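PDB 5F9P: anthrone oxidase-like protein from Streptomyces ambofaciens, which probably acts as a monooxygenase in atypical angucycline biosynthesis, cleaving a carbon-carbon bond to open ring B of the polyketide oxidatively. Local coordinates for residues P117-T131 against V211-H225. Residues are numbered along the deposited sequence; the frame is centred on the assembly and turned at random.
Sequences PGRDDYTVFTVFPVT and VVAGEPYSNTYQVVH
A chi1 of -168° turns the Tyr-122 side chain away from its own N-H and carries the phenol across to strand 217-225, where Thr-220, whose OG1 sits between its own N and carbonyl carbon (chi1 56°), meets it. Thr-220 OG1 donates to Tyr-122 OH over 2.8 Å, while its CB approaches the ring obliquely and its CG2 lies against CE2 of Tyr-122. The same OG1 accepts from the backbone N of Asp-53, so two bonds fix this hydroxyl and tie the strand pair to a neighbouring loop.

From this hydrogen bond the backbones run on antiparallel, and paired N-H and C=O groups join Thr-123 with Tyr-221, Phe-125 with Asn-219 and Val-127 with Tyr-217. The shortest of these bonds, Tyr-221 N to Thr-123 O at 2.7 Å, is also the most bent. Between the bonded pairs Thr-126 and Ser-218 come close, Thr-126 OG1 lying 3.2 Å from Ser-218 CB.

Phe-125, Tyr-217 and Tyr-221 project from the opposite face, which is packed against Leu-13 and Leu-15 of strand 10-17. Here Phe-125 CB approaches the edge of the Tyr-221 ring, 3.6 Å from CE2, and Val-127 CG1 lies 3.7 Å from Tyr-217 CB.

The register shifts by two beyond Val-127, where Pro-129 packs over the turn at Gly-214 and Pro-216. A separate short ladder follows: Ala-213 N bonds to Pro-129 O from above the carbonyl plane, and Thr-131 N bonds to Val-211 O. At the other end the strands part, and a water links Asp-121 O to Val-223 N in place of a direct bond.

Strand 122-130 continues the sheet to 172-180, and 217-228 continues it to 43-51; the pair thus forms one seam of the closed eight-stranded antiparallel barrel characteristic of dimeric alpha-beta barrel proteins, built here within a single chain.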
loop_
_atom_site.group_PDB
_atom_site.type_symbol
_atom_site.label_atom_id
_atom_site.label_comp_id
_atom_site.label_asym_id
_atom_site.label_seq_id
_atom_site.Cartn_x
_atom_site.Cartn_y
_atom_site.Cartn_z
ATOM N N PRO A 117 13.388 2.120 2.204
ATOM C CA PRO A 117 13.649 2.926 3.408
ATOM C C PRO A 117 14.631 4.060 3.140
ATOM O O PRO A 117 14.642 5.048 3.884
ATOM C CB PRO A 117 14.262 1.922 4.397
ATOM C CG PRO A 117 14.134 0.552 3.750
ATOM C CD PRO A 117 13.947 0.758 2.290
ATOM N N GLY A 118 15.429 3.927 2.083
ATOM C CA GLY A 118 16.443 4.919 1.761
ATOM C C GLY A 118 15.949 6.199 1.097
ATOM O O GLY A 118 16.682 7.187 1.033
ATOM N N ARG A 119 14.714 6.196 0.600
ATOM C CA ARG A 119 14.191 7.354 -0.118
ATOM C C ARG A 119 13.629 8.419 0.814
ATOM O O ARG A 119 13.462 9.581 0.433
ATOM C CB ARG A 119 13.076 6.922 -1.064
ATOM C CG ARG A 119 13.318 5.633 -1.805
ATOM C CD ARG A 119 12.294 5.498 -2.919
ATOM N NE ARG A 119 12.707 6.203 -4.126
ATOM C CZ ARG A 119 12.213 7.366 -4.551
ATOM N NH1 ARG A 119 11.258 8.007 -3.881
ATOM N NH2 ARG A 119 12.686 7.891 -5.670
ATOM N N ASP A 120 13.290 8.009 2.027
ATOM C CA ASP A 120 12.570 8.886 2.942
ATOM C C ASP A 120 11.273 9.453 2.352
ATOM O O ASP A 120 10.910 10.604 2.595
ATOM C CB ASP A 120 13.476 10.003 3.439
ATOM C CG ASP A 120 14.524 9.495 4.394
ATOM O OD1 ASP A 120 14.347 8.371 4.918
ATOM O OD2 ASP A 120 15.518 10.212 4.622
ATOM N N ASP A 121 10.571 8.626 1.592
ATOM C CA ASP A 121 9.246 8.977 1.104
ATOM C C ASP A 121 8.238 9.033 2.239
ATOM O O ASP A 121 8.022 8.020 2.917
ATOM C CB ASP A 121 8.782 7.912 0.127
ATOM C CG ASP A 121 9.623 7.878 -1.126
ATOM O OD1 ASP A 121 9.760 8.948 -1.753
ATOM O OD2 ASP A 121 10.143 6.795 -1.477
ATOM N N TYR A 122 7.611 10.191 2.444
ATOM C CA TYR A 122 6.403 10.243 3.273
ATOM C C TYR A 122 5.270 9.600 2.466
ATOM O O TYR A 122 4.911 10.074 1.382
ATOM C CB TYR A 122 6.047 11.671 3.699
ATOM C CG TYR A 122 4.987 11.719 4.786
ATOM C CD1 TYR A 122 5.319 11.453 6.108
ATOM C CD2 TYR A 122 3.651 11.997 4.486
ATOM C CE1 TYR A 122 4.365 11.472 7.108
ATOM C CE2 TYR A 122 2.689 12.020 5.487
ATOM C CZ TYR A 122 3.057 11.764 6.799
ATOM O OH TYR A 122 2.118 11.772 7.810
ATOM N N THR A 123 4.737 8.493 2.974
ATOM C CA THR A 123 3.871 7.645 2.163
ATOM C C THR A 123 2.430 7.762 2.605
ATOM O O THR A 123 2.112 7.651 3.797
ATOM C CB THR A 123 4.351 6.171 2.186
ATOM O OG1 THR A 123 5.654 6.093 1.583
ATOM C CG2 THR A 123 3.382 5.248 1.409
ATOM N N VAL A 124 1.559 7.987 1.632
ATOM C CA VAL A 124 0.149 8.263 1.899
ATOM C C VAL A 124 -0.736 7.201 1.237
ATOM O O VAL A 124 -0.616 6.935 0.043
ATOM C CB VAL A 124 -0.219 9.685 1.406
ATOM C CG1 VAL A 124 -1.695 10.007 1.668
ATOM C CG2 VAL A 124 0.681 10.705 2.076
ATOM N N PHE A 125 -1.618 6.594 2.025
ATOM C CA PHE A 125 -2.358 5.406 1.609
ATOM C C PHE A 125 -3.860 5.544 1.884
ATOM O O PHE A 125 -4.265 5.992 2.957
ATOM C CB PHE A 125 -1.801 4.189 2.361
ATOM C CG PHE A 125 -2.565 2.927 2.137
ATOM C CD1 PHE A 125 -2.436 2.222 0.954
ATOM C CD2 PHE A 125 -3.409 2.433 3.118
ATOM C CE1 PHE A 125 -3.136 1.052 0.753
ATOM C CE2 PHE A 125 -4.103 1.270 2.923
ATOM C CZ PHE A 125 -3.975 0.574 1.733
ATOM N N THR A 126 -4.674 5.161 0.902
ATOM C CA THR A 126 -6.121 5.090 1.070
ATOM C C THR A 126 -6.667 3.908 0.295
ATOM O O THR A 126 -6.345 3.723 -0.879
ATOM C CB THR A 126 -6.845 6.365 0.556
ATOM O OG1 THR A 126 -6.340 7.517 1.238
ATOM C CG2 THR A 126 -8.348 6.258 0.812
ATOM N N VAL A 127 -7.495 3.108 0.952
ATOM C CA VAL A 127 -8.250 2.074 0.252
ATOM C C VAL A 127 -9.705 2.511 0.224
ATOM O O VAL A 127 -10.303 2.765 1.284
ATOM C CB VAL A 127 -8.111 0.689 0.919
ATOM C CG1 VAL A 127 -8.322 0.790 2.410
ATOM C CG2 VAL A 127 -9.097 -0.304 0.303
ATOM N N PHE A 128 -10.254 2.636 -0.986
ATOM C CA PHE A 128 -11.645 3.064 -1.174
ATOM C C PHE A 128 -12.513 1.874 -1.532
ATOM O O PHE A 128 -12.301 1.244 -2.576
ATOM C CB PHE A 128 -11.791 4.046 -2.341
ATOM C CG PHE A 128 -10.880 5.254 -2.285
ATOM C CD1 PHE A 128 -9.589 5.187 -2.765
ATOM C CD2 PHE A 128 -11.351 6.472 -1.824
ATOM C CE1 PHE A 128 -8.758 6.303 -2.747
ATOM C CE2 PHE A 128 -10.534 7.585 -1.802
ATOM C CZ PHE A 128 -9.232 7.505 -2.272
ATOM N N PRO A 129 -13.500 1.552 -0.684
ATOM C CA PRO A 129 -14.519 0.619 -1.178
ATOM C C PRO A 129 -15.356 1.378 -2.209
ATOM O O PRO A 129 -15.712 2.531 -1.967
ATOM C CB PRO A 129 -15.346 0.295 0.076
ATOM C CG PRO A 129 -15.162 1.471 0.962
ATOM C CD PRO A 129 -13.783 2.028 0.680
ATOM N N VAL A 130 -15.637 0.757 -3.348
ATOM C CA VAL A 130 -16.416 1.417 -4.398
ATOM C C VAL A 130 -17.555 0.524 -4.867
ATOM O O VAL A 130 -17.575 -0.675 -4.594
ATOM C CB VAL A 130 -15.532 1.758 -5.616
ATOM C CG1 VAL A 130 -14.429 2.758 -5.217
ATOM C CG2 VAL A 130 -14.935 0.496 -6.179
ATOM N N THR A 131 -18.513 1.116 -5.565
ATOM C CA THR A 131 -19.584 0.339 -6.153
ATOM C C THR A 131 -18.972 -0.467 -7.275
ATOM O O THR A 131 -18.019 -0.016 -7.924
ATOM C CB THR A 131 -20.705 1.233 -6.707
ATOM O OG1 THR A 131 -20.168 2.085 -7.720
ATOM C CG2 THR A 131 -21.310 2.092 -5.596
ATOM N N VAL A 211 -18.800 7.389 -6.138
ATOM C CA VAL A 211 -18.865 5.935 -6.213
ATOM C C VAL A 211 -18.266 5.208 -5.012
ATOM O O VAL A 211 -18.182 3.987 -5.021
ATOM C CB VAL A 211 -18.215 5.385 -7.519
ATOM C CG1 VAL A 211 -18.902 5.959 -8.761
ATOM C CG2 VAL A 211 -16.733 5.690 -7.543
ATOM N N VAL A 212 -17.859 5.952 -3.986
ATOM C CA VAL A 212 -17.433 5.346 -2.720
ATOM C C VAL A 212 -18.611 4.655 -2.024
ATOM O O VAL A 212 -19.681 5.242 -1.867
ATOM C CB VAL A 212 -16.813 6.396 -1.760
ATOM C CG1 VAL A 212 -16.687 5.831 -0.356
ATOM C CG2 VAL A 212 -15.446 6.856 -2.281
ATOM N N ALA A 213 -18.404 3.415 -1.597
ATOM C CA ALA A 213 -19.485 2.604 -1.052
ATOM C C ALA A 213 -19.174 2.141 0.369
ATOM O O ALA A 213 -19.099 0.942 0.641
ATOM C CB ALA A 213 -19.731 1.405 -1.948
ATOM N N GLY A 214 -18.978 3.082 1.278
ATOM C CA GLY A 214 -18.544 2.729 2.622
ATOM C C GLY A 214 -17.426 3.651 3.070
ATOM O O GLY A 214 -17.000 4.512 2.305
ATOM N N GLU A 215 -16.953 3.480 4.301
ATOM C CA GLU A 215 -15.900 4.334 4.833
ATOM C C GLU A 215 -14.555 3.931 4.233
ATOM O O GLU A 215 -14.145 2.773 4.334
ATOM C CB GLU A 215 -15.850 4.264 6.374
ATOM C CG GLU A 215 -14.828 5.251 6.992
ATOM C CD GLU A 215 -14.796 5.265 8.528
ATOM O OE1 GLU A 215 -14.035 6.091 9.097
ATOM O OE2 GLU A 215 -15.516 4.462 9.168
ATOM N N PRO A 216 -13.879 4.874 3.570
ATOM C CA PRO A 216 -12.518 4.552 3.118
ATOM C C PRO A 216 -11.582 4.468 4.324
ATOM O O PRO A 216 -11.906 5.019 5.385
ATOM C CB PRO A 216 -12.143 5.747 2.231
ATOM C CG PRO A 216 -13.480 6.431 1.896
ATOM C CD PRO A 216 -14.339 6.191 3.092
ATOM N N TYR A 217 -10.463 3.768 4.181
ATOM C CA TYR A 217 -9.436 3.765 5.217
ATOM C C TYR A 217 -8.201 4.470 4.679
ATOM O O TYR A 217 -7.663 4.101 3.630
ATOM C CB TYR A 217 -9.066 2.345 5.682
ATOM C CG TYR A 217 -7.895 2.343 6.667
ATOM C CD1 TYR A 217 -8.114 2.411 8.038
ATOM C CD2 TYR A 217 -6.580 2.330 6.217
ATOM C CE1 TYR A 217 -7.060 2.435 8.929
ATOM C CE2 TYR A 217 -5.515 2.353 7.095
ATOM C CZ TYR A 217 -5.763 2.401 8.454
ATOM O OH TYR A 217 -4.719 2.427 9.341
ATOM N N SER A 218 -7.750 5.494 5.389
ATOM C CA SER A 218 -6.514 6.142 4.994
ATOM C C SER A 218 -5.536 6.207 6.159
ATOM O O SER A 218 -5.931 6.179 7.336
ATOM C CB SER A 218 -6.787 7.525 4.387
ATOM O OG SER A 218 -7.297 8.396 5.358
ATOM N N ASN A 219 -4.253 6.248 5.831
ATOM C CA ASN A 219 -3.216 6.400 6.851
ATOM C C ASN A 219 -1.950 6.845 6.148
ATOM O O ASN A 219 -1.877 6.817 4.911
ATOM C CB ASN A 219 -3.009 5.098 7.650
ATOM C CG ASN A 219 -2.248 5.322 8.985
ATOM O OD1 ASN A 219 -1.994 6.457 9.391
ATOM N ND2 ASN A 219 -1.895 4.228 9.662
ATOM N N THR A 220 -0.967 7.286 6.922
ATOM C CA THR A 220 0.304 7.704 6.353
ATOM C C THR A 220 1.377 6.839 6.987
ATOM O O THR A 220 1.155 6.272 8.054
ATOM C CB THR A 220 0.590 9.184 6.636
ATOM O OG1 THR A 220 0.545 9.408 8.050
ATOM C CG2 THR A 220 -0.461 10.078 5.951
ATOM N N TYR A 221 2.533 6.730 6.341
ATOM C CA TYR A 221 3.531 5.740 6.764
ATOM C C TYR A 221 4.949 6.210 6.506
ATOM O O TYR A 221 5.194 7.027 5.619
ATOM C CB TYR A 221 3.356 4.424 5.989
ATOM C CG TYR A 221 2.038 3.733 6.194
ATOM C CD1 TYR A 221 1.849 2.843 7.248
ATOM C CD2 TYR A 221 0.972 3.976 5.339
ATOM C CE1 TYR A 221 0.626 2.219 7.437
ATOM C CE2 TYR A 221 -0.258 3.362 5.522
ATOM C CZ TYR A 221 -0.427 2.483 6.563
ATOM O OH TYR A 221 -1.656 1.869 6.742
ATOM N N GLN A 222 5.880 5.656 7.278
ATOM C CA GLN A 222 7.293 5.684 6.929
ATOM C C GLN A 222 7.681 4.279 6.461
ATOM O O GLN A 222 7.259 3.286 7.055
ATOM C CB GLN A 222 8.133 6.085 8.155
ATOM C CG GLN A 222 9.647 6.041 7.916
ATOM C CD GLN A 222 10.485 6.140 9.202
ATOM O OE1 GLN A 222 9.965 6.047 10.319
ATOM N NE2 GLN A 222 11.791 6.318 9.037
ATOM N N VAL A 223 8.470 4.170 5.401
ATOM C CA VAL A 223 8.946 2.847 4.998
ATOM C C VAL A 223 10.120 2.502 5.893
ATOM O O VAL A 223 11.051 3.286 5.996
ATOM C CB VAL A 223 9.404 2.789 3.532
ATOM C CG1 VAL A 223 10.077 1.429 3.245
ATOM C CG2 VAL A 223 8.223 3.022 2.592
ATOM N N VAL A 224 10.074 1.338 6.538
ATOM C CA VAL A 224 11.100 0.998 7.525
ATOM C C VAL A 224 11.940 -0.230 7.172
ATOM O O VAL A 224 12.952 -0.476 7.807
ATOM C CB VAL A 224 10.500 0.827 8.955
ATOM C CG1 VAL A 224 9.884 2.155 9.458
ATOM C CG2 VAL A 224 9.473 -0.302 8.982
ATOM N N HIS A 225 11.532 -0.993 6.160
ATOM C CA HIS A 225 12.237 -2.231 5.836
ATOM C C HIS A 225 11.795 -2.738 4.472
ATOM O O HIS A 225 10.605 -2.719 4.139
ATOM C CB HIS A 225 11.973 -3.286 6.926
ATOM C CG HIS A 225 12.887 -4.477 6.879
ATOM N ND1 HIS A 225 14.163 -4.460 7.401
ATOM C CD2 HIS A 225 12.689 -5.739 6.419
ATOM C CE1 HIS A 225 14.721 -5.649 7.242
ATOM N NE2 HIS A 225 13.845 -6.446 6.652
HETATM O O HOH W 1 13.240 4.801 7.039
HETATM O O HOH W 2 9.367 6.371 4.228
#